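Alkaline phosphatase (Thermus thermophilus, PDB 7KWD) probably hydrolyses phosphate monoesters as a homodimeric alkaline phosphatase, using zinc and magnesium ions in each active site. Local coordinates at residues Val92-Cys104 and Ala147-Arg159. Sequence-based numbering, arbitrary orientation.
Sequences VTESSAAGNAFSC and ATPASFVISNPDR. With ZN (zinc ion), chain E; MG (magnesium ion), chain D; TLA (L(+)-tartaric acid), chain C.
Glu94 and Arg159 meet in a salt bridge at the N-terminal end of helix 95-104, an example of one carboxylate serving two purposes, helix capping and the placing of an arginine beside the metal site. Followed outward, the Glu94 side chain passes tartrate O3 at CB; CG, set between the backbone N and the carbonyl carbon (chi1 48°), stays near the same oxygen, and a bend at chi2 brings CD close to Arg159 NH2. OE1 receives Ala97 N on its syn lone pair, while OE2 takes three donors: Ser96 N from above the carboxylate plane, Ser96 OG at 2.6 Å on the syn side, and Arg159 NH2 at 2.8 Å on the anti side but well out of the carboxylate plane. That last bond is bent (139°), and the carboxylate and guanidinium planes stand 72° apart. Ala147 CB lies over one guanidinium face, and NH2 also donates to tartrate O3 at 3.0 Å. Replacing Glu94 with alanine removes both oxygens, which is likely to cost Ala97 N and Ser96 N their side-chain acceptors and to leave the guanidinium of Arg159 without this carboxylate, freer to turn. Beside this pair, Ser95 OG binds zinc at 2.1 Å and Thr148 OG1 binds magnesium at 2.4 Å; Asp47 ligates both metals. Deeper in, Ser151 OG, bonded to Thr148 O, comes within 3.4 Å of Gly99 CA, where a side chain would collide. Ser103 OG donates to Ser151 O at 2.7 Å from above the carbonyl plane, and Ser103 CB sits over one face of the Phe152 ring in a CH-pi contact. Ser95 is the predicted phosphoserine nucleophile, and tartrate bonds to both Ser95 N and Arg159, consistent with a phosphate site in which the arginine, oriented by Glu94, grips substrate oxygens as in related alkaline phosphatases.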
loop_
_atom_site.group_PDB
_atom_site.type_symbol
_atom_site.label_atom_id
_atom_site.label_comp_id
_atom_site.label_asym_id
_atom_site.label_seq_id
_atom_site.Cartn_x
_atom_site.Cartn_y
_atom_site.Cartn_z
ATOM N N VAL A 92 6.531 5.816 -11.691
ATOM C CA VAL A 92 7.297 4.960 -10.802
ATOM C C VAL A 92 8.735 5.438 -10.790
ATOM O O VAL A 92 9.426 5.389 -11.821
ATOM C CB VAL A 92 7.221 3.491 -11.218
ATOM C CG1 VAL A 92 8.036 2.618 -10.245
ATOM C CG2 VAL A 92 5.763 3.058 -11.310
ATOM N N THR A 93 9.196 5.874 -9.628
ATOM C CA THR A 93 10.521 6.454 -9.509
ATOM C C THR A 93 11.529 5.341 -9.300
ATOM O O THR A 93 11.180 4.223 -8.943
ATOM C CB THR A 93 10.561 7.420 -8.324
ATOM O OG1 THR A 93 11.758 8.191 -8.307
ATOM C CG2 THR A 93 10.476 6.632 -7.040
ATOM N N GLU A 94 12.800 5.669 -9.442
ATOM C CA GLU A 94 13.806 4.848 -8.752
ATOM C C GLU A 94 14.541 5.742 -7.753
ATOM O O GLU A 94 14.155 6.896 -7.497
ATOM C CB GLU A 94 14.714 4.116 -9.745
ATOM C CG GLU A 94 15.267 4.978 -10.836
ATOM C CD GLU A 94 16.170 6.078 -10.265
ATOM O OE1 GLU A 94 15.653 7.198 -10.036
ATOM O OE2 GLU A 94 17.381 5.824 -10.016
ATOM N N SER A 95 15.611 5.191 -7.184
ATOM C CA SER A 95 16.150 5.731 -5.943
ATOM C C SER A 95 16.826 7.087 -6.124
ATOM O O SER A 95 16.769 7.928 -5.217
ATOM C CB SER A 95 17.127 4.736 -5.340
ATOM O OG SER A 95 16.494 3.908 -4.416
ATOM N N SER A 96 17.515 7.321 -7.257
ATOM C CA SER A 96 18.223 8.601 -7.407
ATOM C C SER A 96 17.238 9.753 -7.537
ATOM O O SER A 96 17.395 10.790 -6.880
ATOM C CB SER A 96 19.170 8.586 -8.614
ATOM O OG SER A 96 18.502 8.211 -9.795
ATOM N N ALA A 97 16.203 9.592 -8.374
ATOM C CA ALA A 97 15.205 10.650 -8.480
ATOM C C ALA A 97 14.458 10.826 -7.165
ATOM O O ALA A 97 14.149 11.949 -6.763
ATOM C CB ALA A 97 14.242 10.348 -9.631
ATOM N N ALA A 98 14.204 9.740 -6.449
ATOM C CA ALA A 98 13.511 9.866 -5.171
ATOM C C ALA A 98 14.381 10.598 -4.172
ATOM O O ALA A 98 13.944 11.543 -3.510
ATOM C CB ALA A 98 13.134 8.489 -4.652
ATOM N N GLY A 99 15.650 10.202 -4.089
ATOM C CA GLY A 99 16.572 10.892 -3.205
ATOM C C GLY A 99 16.740 12.342 -3.595
ATOM O O GLY A 99 16.788 13.226 -2.733
ATOM N N ASN A 100 16.823 12.604 -4.903
ATOM C CA ASN A 100 16.905 13.972 -5.396
ATOM C C ASN A 100 15.716 14.809 -4.942
ATOM O O ASN A 100 15.871 15.982 -4.592
ATOM C CB ASN A 100 16.956 13.974 -6.914
ATOM C CG ASN A 100 18.293 13.557 -7.454
ATOM O OD1 ASN A 100 19.228 13.330 -6.698
ATOM N ND2 ASN A 100 18.387 13.450 -8.779
ATOM N N ALA A 101 14.521 14.234 -4.981
ATOM C CA ALA A 101 13.344 14.966 -4.535
ATOM C C ALA A 101 13.523 15.380 -3.092
ATOM O O ALA A 101 13.259 16.530 -2.723
ATOM C CB ALA A 101 12.089 14.106 -4.709
ATOM N N PHE A 102 13.995 14.445 -2.258
ATOM C CA PHE A 102 14.267 14.773 -0.864
ATOM C C PHE A 102 15.351 15.844 -0.737
ATOM O O PHE A 102 15.209 16.811 0.028
ATOM C CB PHE A 102 14.720 13.534 -0.092
ATOM C CG PHE A 102 13.683 12.455 0.057
ATOM C CD1 PHE A 102 12.348 12.681 -0.222
ATOM C CD2 PHE A 102 14.061 11.201 0.503
ATOM C CE1 PHE A 102 11.410 11.685 -0.049
ATOM C CE2 PHE A 102 13.129 10.205 0.662
ATOM C CZ PHE A 102 11.797 10.446 0.391
ATOM N N SER A 103 16.482 15.645 -1.430
ATOM C CA SER A 103 17.682 16.420 -1.123
ATOM C C SER A 103 17.753 17.709 -1.913
ATOM O O SER A 103 18.468 18.618 -1.502
ATOM C CB SER A 103 18.960 15.616 -1.395
ATOM O OG SER A 103 19.094 15.409 -2.780
ATOM N N CYS A 104 17.022 17.809 -3.024
ATOM C CA CYS A 104 17.080 18.982 -3.874
ATOM C C CYS A 104 15.751 19.703 -4.017
ATOM O O CYS A 104 15.765 20.871 -4.380
ATOM C CB CYS A 104 17.611 18.610 -5.266
ATOM S SG CYS A 104 19.255 17.870 -5.243
ATOM N N ALA A 147 22.808 5.254 -4.282
ATOM C CA ALA A 147 22.084 6.448 -4.711
ATOM C C ALA A 147 21.522 7.232 -3.541
ATOM O O ALA A 147 21.576 8.465 -3.532
ATOM C CB ALA A 147 20.945 6.064 -5.640
ATOM N N THR A 148 20.986 6.547 -2.527
ATOM C CA THR A 148 20.242 7.277 -1.508
ATOM C C THR A 148 21.165 8.148 -0.676
ATOM O O THR A 148 20.893 9.352 -0.531
ATOM C CB THR A 148 19.445 6.294 -0.650
ATOM O OG1 THR A 148 18.499 5.604 -1.478
ATOM C CG2 THR A 148 18.719 7.051 0.430
ATOM N N PRO A 149 22.255 7.640 -0.119
ATOM C CA PRO A 149 23.205 8.536 0.565
ATOM C C PRO A 149 23.844 9.519 -0.380
ATOM O O PRO A 149 23.992 10.714 -0.049
ATOM C CB PRO A 149 24.245 7.564 1.171
ATOM C CG PRO A 149 24.056 6.274 0.449
ATOM C CD PRO A 149 22.593 6.220 0.042
ATOM N N ALA A 150 24.210 9.053 -1.585
ATOM C CA ALA A 150 24.994 9.923 -2.450
ATOM C C ALA A 150 24.170 11.112 -2.911
ATOM O O ALA A 150 24.698 12.227 -3.049
ATOM C CB ALA A 150 25.548 9.140 -3.636
ATOM N N SER A 151 22.865 10.902 -3.148
ATOM C CA SER A 151 22.037 11.987 -3.656
ATOM C C SER A 151 21.924 13.118 -2.655
ATOM O O SER A 151 21.482 14.207 -3.018
ATOM C CB SER A 151 20.640 11.473 -3.987
ATOM O OG SER A 151 19.954 11.150 -2.766
ATOM N N PHE A 152 22.292 12.876 -1.388
ATOM C CA PHE A 152 22.211 13.924 -0.398
ATOM C C PHE A 152 23.438 14.807 -0.353
ATOM O O PHE A 152 23.351 15.905 0.209
ATOM C CB PHE A 152 21.984 13.358 1.004
ATOM C CG PHE A 152 20.536 13.117 1.314
ATOM C CD1 PHE A 152 19.717 12.512 0.386
ATOM C CD2 PHE A 152 19.998 13.522 2.503
ATOM C CE1 PHE A 152 18.375 12.295 0.652
ATOM C CE2 PHE A 152 18.660 13.325 2.774
ATOM C CZ PHE A 152 17.854 12.703 1.864
ATOM N N VAL A 153 24.570 14.374 -0.929
ATOM C CA VAL A 153 25.841 15.068 -0.755
ATOM C C VAL A 153 26.467 15.512 -2.074
ATOM O O VAL A 153 27.119 16.561 -2.114
ATOM C CB VAL A 153 26.844 14.211 0.045
ATOM C CG1 VAL A 153 26.434 14.189 1.463
ATOM C CG2 VAL A 153 26.873 12.814 -0.529
ATOM N N ILE A 154 26.334 14.744 -3.161
ATOM C CA ILE A 154 27.115 15.068 -4.369
ATOM C C ILE A 154 26.281 14.957 -5.640
ATOM O O ILE A 154 25.205 14.367 -5.672
ATOM C CB ILE A 154 28.384 14.191 -4.505
ATOM C CG1 ILE A 154 28.055 12.689 -4.477
ATOM C CG2 ILE A 154 29.409 14.535 -3.398
ATOM C CD1 ILE A 154 27.716 12.073 -5.870
ATOM N N SER A 155 26.819 15.524 -6.716
ATOM C CA SER A 155 26.152 15.528 -8.008
ATOM C C SER A 155 26.922 14.679 -9.006
ATOM O O SER A 155 28.151 14.773 -9.106
ATOM C CB SER A 155 26.027 16.944 -8.592
ATOM O OG SER A 155 25.378 16.832 -9.858
ATOM N N ASN A 156 26.199 13.874 -9.764
ATOM C CA ASN A 156 26.839 13.019 -10.759
ATOM C C ASN A 156 25.806 12.518 -11.753
ATOM O O ASN A 156 24.719 12.075 -11.348
ATOM C CB ASN A 156 27.535 11.835 -10.065
ATOM C CG ASN A 156 28.422 11.050 -11.014
ATOM O OD1 ASN A 156 27.976 10.629 -12.085
ATOM N ND2 ASN A 156 29.677 10.864 -10.629
ATOM N N PRO A 157 26.105 12.556 -13.059
ATOM C CA PRO A 157 25.091 12.175 -14.052
ATOM C C PRO A 157 24.773 10.701 -14.074
ATOM O O PRO A 157 23.743 10.346 -14.648
ATOM C CB PRO A 157 25.704 12.614 -15.393
ATOM C CG PRO A 157 27.158 12.759 -15.122
ATOM C CD PRO A 157 27.292 13.167 -13.694
ATOM N N ASP A 158 25.590 9.854 -13.444
ATOM C CA ASP A 158 25.442 8.396 -13.475
ATOM C C ASP A 158 25.526 7.858 -12.046
ATOM O O ASP A 158 26.620 7.817 -11.457
ATOM C CB ASP A 158 26.545 7.773 -14.345
ATOM C CG ASP A 158 26.410 6.244 -14.517
ATOM O OD1 ASP A 158 25.374 5.660 -14.126
ATOM O OD2 ASP A 158 27.367 5.640 -15.052
ATOM N N ARG A 159 24.369 7.441 -11.500
ATOM C CA ARG A 159 24.336 6.902 -10.150
ATOM C C ARG A 159 25.268 5.705 -10.017
ATOM O O ARG A 159 25.790 5.441 -8.938
ATOM C CB ARG A 159 22.908 6.499 -9.744
ATOM C CG ARG A 159 22.207 5.498 -10.656
ATOM C CD ARG A 159 20.902 4.964 -10.072
ATOM N NE ARG A 159 21.070 4.174 -8.842
ATOM C CZ ARG A 159 20.057 3.637 -8.159
ATOM N NH1 ARG A 159 20.283 2.893 -7.074
ATOM N NH2 ARG A 159 18.805 3.831 -8.574
HETATM ZN ZN ZN E . 14.816 3.352 -3.357
HETATM MG MG MG D . 18.749 3.246 -1.441
HETATM O O1 TLA C . 18.156 -1.678 -6.661
HETATM O O11 TLA C . 19.182 -0.449 -8.154
HETATM C C1 TLA C . 18.118 -0.755 -7.524
HETATM C C2 TLA C . 16.794 0.005 -7.777
HETATM O O2 TLA C . 16.472 0.074 -9.154
HETATM C C3 TLA C . 17.084 1.422 -7.277
HETATM O O3 TLA C . 16.268 2.412 -7.835
HETATM C C4 TLA C . 16.925 1.612 -5.791
HETATM O O4 TLA C . 17.934 1.970 -5.135
HETATM O O41 TLA C . 15.812 1.415 -5.241
HETATM O O HOH W 1 16.488 6.917 -2.323
HETATM O O HOH W 2 18.901 3.208 -3.388
HETATM O O HOH W 3 20.842 3.599 -1.464
HETATM O O HOH W 4 18.554 0.930 -1.537
#